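Local coordinates for N-acetylmuramoyl-L-alanine amidase domain-containing protein SAOUHSC_02979 (Staphylococcus aureus, PDB 5T1Q) that probably cleaves amide or glycosidic bonds of bacterial cell-wall peptidoglycan, this chain holding its glucosaminidase-type domain and its CHAP domain, at residues S66-A71 / E214-L219; T124-G129 / Y133-G138. All blocks are in the same frame, centred on the assembly; numbering follows the deposited sequence.

Both contacts involve the glucosaminidase-type part of the chain, at separate places: their centres lie 33 Å apart and their nearest atoms about 18 Å apart. They share no helix or strand. Contact 1 sets a loop, E214-L219, against helix 58-78. It is small and partly buried, its centre about 25 Å from the centre of the chain, and no hydrogen bond crosses it. Contact 2 joins two neighbouring strands, 119-128 and 131-140, in a mostly buried hairpin, its centre about 13 Å from that of the chain. Backbone hydrogen bonds carry that pairing, and a tyrosine ring adds to it. Contact 1 ties together pieces far apart in sequence, with the hairpin of contact 2 lying between them along the chain. Contact 2 is local in sequence.

Contact 1 of 2, residues S66-A71 / E214-L219; sequences SIAKDA and ERMPDL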
ATOM      1  N   SER A  66     -10.761 -14.278   8.353  1.00 42.92           N
ATOM      2  CA  SER A  66     -10.372 -15.466   7.587  1.00 44.31           C
ATOM      3  C   SER A  66      -9.091 -16.124   8.111  1.00 44.25           C
ATOM      4  O   SER A  66      -8.851 -17.289   7.812  1.00 46.57           O
ATOM      5  CB  SER A  66     -10.161 -15.134   6.105  1.00 43.33           C
ATOM      6  OG  SER A  66      -8.963 -14.393   5.909  1.00 40.38           O
ATOM      7  N   ILE A  67      -8.270 -15.384   8.870  1.00 43.03           N
ATOM      8  CA  ILE A  67      -6.998 -15.925   9.391  1.00 42.69           C
ATOM      9  C   ILE A  67      -6.705 -15.680  10.877  1.00 42.42           C
ATOM     10  O   ILE A  67      -5.674 -16.141  11.367  1.00 42.45           O
ATOM     11  CB  ILE A  67      -5.787 -15.389   8.583  1.00 41.14           C
ATOM     12  CG1 ILE A  67      -5.615 -13.875   8.775  1.00 39.34           C
ATOM     13  CG2 ILE A  67      -5.928 -15.752   7.113  1.00 41.50           C
ATOM     14  CD1 ILE A  67      -4.381 -13.316   8.115  1.00 37.86           C
ATOM     15  N   ALA A  68      -7.589 -14.983  11.596  1.00 42.49           N
ATOM     16  CA  ALA A  68      -7.339 -14.692  13.021  1.00 43.38           C
ATOM     17  C   ALA A  68      -7.191 -15.961  13.872  1.00 45.46           C
ATOM     18  O   ALA A  68      -6.373 -15.993  14.797  1.00 44.05           O
ATOM     19  CB  ALA A  68      -8.433 -13.802  13.600  1.00 43.90           C
ATOM     20  N   LYS A  69      -7.971 -16.995  13.551  1.00 47.31           N
ATOM     21  CA  LYS A  69      -7.899 -18.242  14.307  1.00 50.42           C
ATOM     22  C   LYS A  69      -6.557 -18.936  14.099  1.00 50.36           C
ATOM     23  O   LYS A  69      -5.904 -19.313  15.064  1.00 50.53           O
ATOM     24  CB  LYS A  69      -9.051 -19.197  13.972  1.00 52.12           C
ATOM     25  CG  LYS A  69      -9.004 -20.465  14.811  1.00 54.68           C
ATOM     26  CD  LYS A  69     -10.163 -21.407  14.554  1.00 57.25           C
ATOM     27  CE  LYS A  69      -9.978 -22.669  15.372  1.00 59.41           C
ATOM     28  NZ  LYS A  69     -10.994 -23.697  15.041  1.00 62.62           N
ATOM     29  N   ASP A  70      -6.156 -19.110  12.842  1.00 50.95           N
ATOM     30  CA  ASP A  70      -4.882 -19.769  12.539  1.00 50.92           C
ATOM     31  C   ASP A  70      -3.695 -18.951  13.064  1.00 48.27           C
ATOM     32  O   ASP A  70      -2.735 -19.523  13.580  1.00 47.71           O
ATOM     33  CB  ASP A  70      -4.751 -20.075  11.039  1.00 51.87           C
ATOM     34  CG  ASP A  70      -5.701 -21.193  10.568  1.00 55.62           C
ATOM     35  OD1 ASP A  70      -6.117 -22.034  11.393  1.00 58.20           O
ATOM     36  OD2 ASP A  70      -6.004 -21.253   9.352  1.00 57.30           O
ATOM     37  N   ALA A  71      -3.780 -17.623  12.963  1.00 46.00           N
ATOM     38  CA  ALA A  71      -2.718 -16.735  13.475  1.00 44.41           C
ATOM     39  C   ALA A  71      -2.612 -16.819  14.996  1.00 45.04           C
ATOM     40  O   ALA A  71      -1.508 -16.807  15.546  1.00 44.80           O
ATOM     41  CB  ALA A  71      -2.956 -15.303  13.049  1.00 43.24           C
ATOM     42  N   GLU A 214      -3.730 -15.938  25.486  1.00 65.76           N
ATOM     43  CA  GLU A 214      -3.957 -17.384  25.570  1.00 68.18           C
ATOM     44  C   GLU A 214      -5.290 -17.812  24.973  1.00 68.07           C
ATOM     45  O   GLU A 214      -5.331 -18.657  24.077  1.00 66.19           O
ATOM     46  CB  GLU A 214      -3.865 -17.860  27.033  1.00 73.22           C
ATOM     47  CG  GLU A 214      -2.476 -17.762  27.673  1.00 75.09           C
ATOM     48  CD  GLU A 214      -1.901 -16.344  27.729  1.00 75.21           C
ATOM     49  OE1 GLU A 214      -2.677 -15.358  27.636  1.00 72.71           O
ATOM     50  OE2 GLU A 214      -0.659 -16.219  27.870  1.00 76.69           O
ATOM     51  N   ARG A 215      -6.379 -17.249  25.485  1.00 69.07           N
ATOM     52  CA  ARG A 215      -7.691 -17.574  24.957  1.00 71.41           C
ATOM     53  C   ARG A 215      -8.037 -16.559  23.895  1.00 69.03           C
ATOM     54  O   ARG A 215      -7.849 -15.353  24.080  1.00 67.76           O
ATOM     55  CB  ARG A 215      -8.767 -17.616  26.046  1.00 76.41           C
ATOM     56  CG  ARG A 215      -8.474 -18.624  27.162  1.00 80.77           C
ATOM     57  CD  ARG A 215      -9.744 -19.228  27.752  1.00 85.16           C
ATOM     58  NE  ARG A 215     -10.754 -18.229  28.114  1.00 87.12           N
ATOM     59  CZ  ARG A 215     -11.964 -18.520  28.594  1.00 90.04           C
ATOM     60  NH1 ARG A 215     -12.812 -17.536  28.887  1.00 90.75           N
ATOM     61  NH2 ARG A 215     -12.340 -19.785  28.786  1.00 92.85           N
HETATM   62  N   MSE A 216      -8.519 -17.056  22.765  1.00 67.72           N
HETATM   63  CA  MSE A 216      -8.902 -16.183  21.693  1.00 66.41           C
HETATM   64  C   MSE A 216     -10.316 -15.733  21.914  1.00 66.51           C
HETATM   65  O   MSE A 216     -11.136 -16.521  22.387  1.00 68.99           O
HETATM   66  CB  MSE A 216      -8.832 -16.918  20.383  1.00 66.53           C
HETATM   67  CG  MSE A 216      -8.575 -15.873  19.311  1.00 63.27           C
HETATM   68 SE   MSE A 216      -8.785 -16.810  17.631  1.00 63.79          SE
HETATM   69  CE  MSE A 216     -10.088 -15.630  16.745  1.00 61.07           C
ATOM     70  N   PRO A 217     -10.631 -14.483  21.568  1.00 64.17           N
ATOM     71  CA  PRO A 217     -12.006 -14.000  21.738  1.00 64.13           C
ATOM     72  C   PRO A 217     -12.972 -14.529  20.690  1.00 63.03           C
ATOM     73  O   PRO A 217     -12.578 -15.261  19.774  1.00 60.85           O
ATOM     74  CB  PRO A 217     -11.881 -12.478  21.577  1.00 62.94           C
ATOM     75  CG  PRO A 217     -10.481 -12.166  21.912  1.00 62.93           C
ATOM     76  CD  PRO A 217      -9.669 -13.363  21.513  1.00 62.52           C
ATOM     77  N   ASP A 218     -14.227 -14.117  20.836  1.00 62.34           N
ATOM     78  CA  ASP A 218     -15.288 -14.467  19.913  1.00 62.70           C
ATOM     79  C   ASP A 218     -15.176 -13.535  18.704  1.00 59.65           C
ATOM     80  O   ASP A 218     -15.189 -12.309  18.852  1.00 58.33           O
ATOM     81  CB  ASP A 218     -16.646 -14.313  20.622  1.00 65.29           C
ATOM     82  CG  ASP A 218     -17.848 -14.634  19.724  1.00 66.97           C
ATOM     83  OD1 ASP A 218     -17.678 -14.980  18.538  1.00 66.29           O
ATOM     84  OD2 ASP A 218     -18.988 -14.532  20.226  1.00 69.51           O
ATOM     85  N   LEU A 219     -15.035 -14.121  17.515  1.00 58.44           N
ATOM     86  CA  LEU A 219     -14.957 -13.347  16.272  1.00 56.63           C
ATOM     87  C   LEU A 219     -16.269 -12.625  15.931  1.00 57.87           C
ATOM     88  O   LEU A 219     -16.263 -11.689  15.136  1.00 55.80           O
ATOM     89  CB  LEU A 219     -14.559 -14.241  15.098  1.00 55.73           C
ATOM     90  CG  LEU A 219     -13.137 -14.782  15.071  1.00 54.08           C
ATOM     91  CD1 LEU A 219     -13.010 -15.779  13.932  1.00 54.29           C
ATOM     92  CD2 LEU A 219     -12.122 -13.650  14.924  1.00 51.76           C
TER
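The side chain of M216, a selenomethionine, reaches A68 and K69 with CG anti to the backbone N (chi1 -153°) and the chain extended again at CB-CG. A bend at chi3 (127°) then turns the methyl CE toward the methyl of A68. L219, three residues further along, comes in beside it. Its CG lies beside its own backbone N, and its branch CD2 meets A68 CB. The two groups converge on one small target: A68 CB is 4.0 Å from M216 CE and 3.9 Å from L219 CD2. The SE atom lies against the helix backbone, 3.7 Å from K69 CA and 3.8 Å from A68 O. K69 meets the selenium most closely through CA, while the end of its side chain leads away from the loop. F211 touches A68, M216 and L219, and H72 on the next turn of the helix also touches M216. The contact thus lays the loop between helices 195-205 and 222-225 on helix 58-78. No hydrogen bond or salt bridge links the two segments, so van der Waals contact between methyl groups, and of SE with the helix backbone, joins them. Such contact probably sets direction less strictly than hydrogen bonds would.

Contact 2 of 2, residues T124-G129 / Y133-G138; sequences TLEADG and YSINAG
This is a two-stranded antiparallel beta hairpin of the glucosaminidase-type domain, formed by strands 119-128 and 131-140. Four backbone hydrogen bonds join the segments. T124 and I135 form a hydrogen-bonded pair, with T124 N to I135 O at 2.8 Å and I135 N returning to T124 O. E126 and Y133 form the next such pair. There E126 N reaches Y133 O at 2.9 Å, while Y133 N approaches E126 O from above the carbonyl plane. Between them L125 faces S134 in a non-hydrogen-bonded pair. Apolar contacts lie on the face of T124, E126, Y133 and I135. The T124 and I135 side chains lie side by side, with CG2 pressed against CG1 at 3.5 Å. E126 CB sits over one face of the Y133 ring, offset toward CZ and 3.5 Å from the centroid, as a CH-pi contact. The Y133 torsion (chi1 63°) sets CG between the backbone N and the carbonyl carbon and swings the ring across E126. T191 bonds E126 OE1, and R32 bonds T124 OG1. K15 makes a cation-pi contact with the Y133 ring. A water links the strands at the ring edge. It donates to A127 O at 2.7 Å and also bonds Y133 OH, at a rather short distance.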
ATOM      1  N   THR A 124       7.700  -5.819  -7.682  1.00 33.03           N
ATOM      2  CA  THR A 124       7.509  -5.484  -6.289  1.00 32.86           C
ATOM      3  C   THR A 124       8.159  -4.123  -6.030  1.00 33.07           C
ATOM      4  O   THR A 124       9.252  -3.837  -6.530  1.00 32.99           O
ATOM      5  CB  THR A 124       8.034  -6.635  -5.380  1.00 33.16           C
ATOM      6  OG1 THR A 124       7.632  -6.434  -4.023  1.00 33.05           O
ATOM      7  CG2 THR A 124       9.533  -6.775  -5.455  1.00 34.18           C
ATOM      8  N   LEU A 125       7.468  -3.289  -5.256  1.00 31.59           N
ATOM      9  CA  LEU A 125       7.914  -1.931  -5.002  1.00 32.56           C
ATOM     10  C   LEU A 125       8.886  -1.846  -3.842  1.00 33.00           C
ATOM     11  O   LEU A 125       8.695  -2.470  -2.792  1.00 32.86           O
ATOM     12  CB  LEU A 125       6.716  -1.027  -4.750  1.00 32.30           C
ATOM     13  CG  LEU A 125       5.676  -1.010  -5.873  1.00 33.25           C
ATOM     14  CD1 LEU A 125       4.411  -0.285  -5.422  1.00 33.26           C
ATOM     15  CD2 LEU A 125       6.252  -0.396  -7.138  1.00 34.78           C
ATOM     16  N   GLU A 126       9.916  -1.043  -4.041  1.00 34.02           N
ATOM     17  CA  GLU A 126      10.963  -0.862  -3.074  1.00 36.11           C
ATOM     18  C   GLU A 126      11.175   0.632  -2.896  1.00 37.21           C
ATOM     19  O   GLU A 126      10.651   1.455  -3.665  1.00 36.37           O
ATOM     20  CB  GLU A 126      12.256  -1.494  -3.607  1.00 39.02           C
ATOM     21  CG  GLU A 126      12.173  -2.960  -4.042  1.00 39.48           C
ATOM     22  CD  GLU A 126      11.999  -3.947  -2.899  1.00 41.01           C
ATOM     23  OE1 GLU A 126      12.102  -3.556  -1.714  1.00 41.37           O
ATOM     24  OE2 GLU A 126      11.776  -5.145  -3.189  1.00 43.02           O
ATOM     25  N   ALA A 127      11.961   0.985  -1.893  1.00 38.12           N
ATOM     26  CA  ALA A 127      12.253   2.377  -1.618  1.00 40.17           C
ATOM     27  C   ALA A 127      13.652   2.540  -1.031  1.00 43.11           C
ATOM     28  O   ALA A 127      14.117   1.694  -0.277  1.00 42.34           O
ATOM     29  CB  ALA A 127      11.211   2.950  -0.677  1.00 39.34           C
ATOM     30  N   ASP A 128      14.330   3.600  -1.464  1.00 48.15           N
ATOM     31  CA  ASP A 128      15.640   4.011  -0.958  1.00 51.89           C
ATOM     32  C   ASP A 128      15.305   5.394  -0.398  1.00 52.95           C
ATOM     33  O   ASP A 128      15.514   6.422  -1.050  1.00 53.40           O
ATOM     34  CB  ASP A 128      16.677   4.051  -2.093  1.00 55.38           C
ATOM     35  CG  ASP A 128      18.063   4.497  -1.632  1.00 58.79           C
ATOM     36  OD1 ASP A 128      18.301   4.595  -0.409  1.00 61.48           O
ATOM     37  OD2 ASP A 128      18.926   4.742  -2.506  1.00 61.34           O
ATOM     38  N   GLY A 129      14.702   5.393   0.791  1.00 53.38           N
ATOM     39  CA  GLY A 129      14.211   6.619   1.414  1.00 54.47           C
ATOM     40  C   GLY A 129      12.941   7.021   0.671  1.00 54.51           C
ATOM     41  O   GLY A 129      11.937   6.304   0.709  1.00 52.61           O
ATOM     42  N   TYR A 133      11.403   2.543  -6.522  1.00 36.69           N
ATOM     43  CA  TYR A 133      11.769   1.739  -7.670  1.00 37.07           C
ATOM     44  C   TYR A 133      11.054   0.409  -7.604  1.00 35.44           C
ATOM     45  O   TYR A 133      10.352   0.118  -6.643  1.00 34.32           O
ATOM     46  CB  TYR A 133      13.284   1.563  -7.785  1.00 37.91           C
ATOM     47  CG  TYR A 133      13.937   0.828  -6.644  1.00 37.60           C
ATOM     48  CD1 TYR A 133      14.255   1.490  -5.465  1.00 37.91           C
ATOM     49  CD2 TYR A 133      14.282  -0.517  -6.755  1.00 37.75           C
ATOM     50  CE1 TYR A 133      14.882   0.835  -4.417  1.00 38.19           C
ATOM     51  CE2 TYR A 133      14.917  -1.188  -5.711  1.00 38.06           C
ATOM     52  CZ  TYR A 133      15.219  -0.503  -4.543  1.00 38.15           C
ATOM     53  OH  TYR A 133      15.833  -1.143  -3.486  1.00 38.16           O
ATOM     54  N   SER A 134      11.228  -0.379  -8.651  1.00 35.48           N
ATOM     55  CA  SER A 134      10.578  -1.658  -8.777  1.00 35.48           C
ATOM     56  C   SER A 134      11.602  -2.688  -9.190  1.00 36.72           C
ATOM     57  O   SER A 134      12.568  -2.363  -9.870  1.00 37.16           O
ATOM     58  CB  SER A 134       9.498  -1.560  -9.857  1.00 35.74           C
ATOM     59  OG  SER A 134       8.774  -2.770  -9.985  1.00 37.20           O
ATOM     60  N   ILE A 135      11.406  -3.919  -8.736  1.00 37.33           N
ATOM     61  CA  ILE A 135      12.238  -5.051  -9.149  1.00 38.84           C
ATOM     62  C   ILE A 135      11.312  -6.213  -9.449  1.00 38.83           C
ATOM     63  O   ILE A 135      10.226  -6.317  -8.877  1.00 36.92           O
ATOM     64  CB  ILE A 135      13.283  -5.488  -8.095  1.00 39.60           C
ATOM     65  CG1 ILE A 135      12.618  -5.951  -6.791  1.00 39.21           C
ATOM     66  CG2 ILE A 135      14.285  -4.372  -7.837  1.00 40.24           C
ATOM     67  CD1 ILE A 135      13.581  -6.593  -5.814  1.00 39.86           C
ATOM     68  N   ASN A 136      11.744  -7.067 -10.367  1.00 40.70           N
ATOM     69  CA  ASN A 136      11.011  -8.251 -10.741  1.00 41.58           C
ATOM     70  C   ASN A 136      11.676  -9.418 -10.001  1.00 42.19           C
ATOM     71  O   ASN A 136      12.854  -9.699 -10.225  1.00 42.17           O
ATOM     72  CB  ASN A 136      11.097  -8.445 -12.254  1.00 44.25           C
ATOM     73  CG  ASN A 136      10.222  -9.574 -12.750  1.00 45.35           C
ATOM     74  OD1 ASN A 136      10.713 -10.533 -13.322  1.00 50.19           O
ATOM     75  ND2 ASN A 136       8.925  -9.473 -12.516  1.00 44.90           N
ATOM     76  N   ALA A 137      10.936 -10.077  -9.111  1.00 41.61           N
ATOM     77  CA  ALA A 137      11.487 -11.181  -8.329  1.00 42.59           C
ATOM     78  C   ALA A 137      10.526 -12.359  -8.173  1.00 42.38           C
ATOM     79  O   ALA A 137       9.308 -12.211  -8.305  1.00 41.31           O
ATOM     80  CB  ALA A 137      11.911 -10.674  -6.960  1.00 42.54           C
ATOM     81  N   GLY A 138      11.101 -13.525  -7.873  1.00 41.85           N
ATOM     82  CA  GLY A 138      10.339 -14.747  -7.672  1.00 41.15           C
ATOM     83  C   GLY A 138       9.781 -14.810  -6.265  1.00 39.11           C
ATOM     84  O   GLY A 138      10.494 -14.588  -5.302  1.00 38.60           O
TER
HETATM   85  O   HOH W   1      16.169   0.283  -1.425  1.00 47.50           O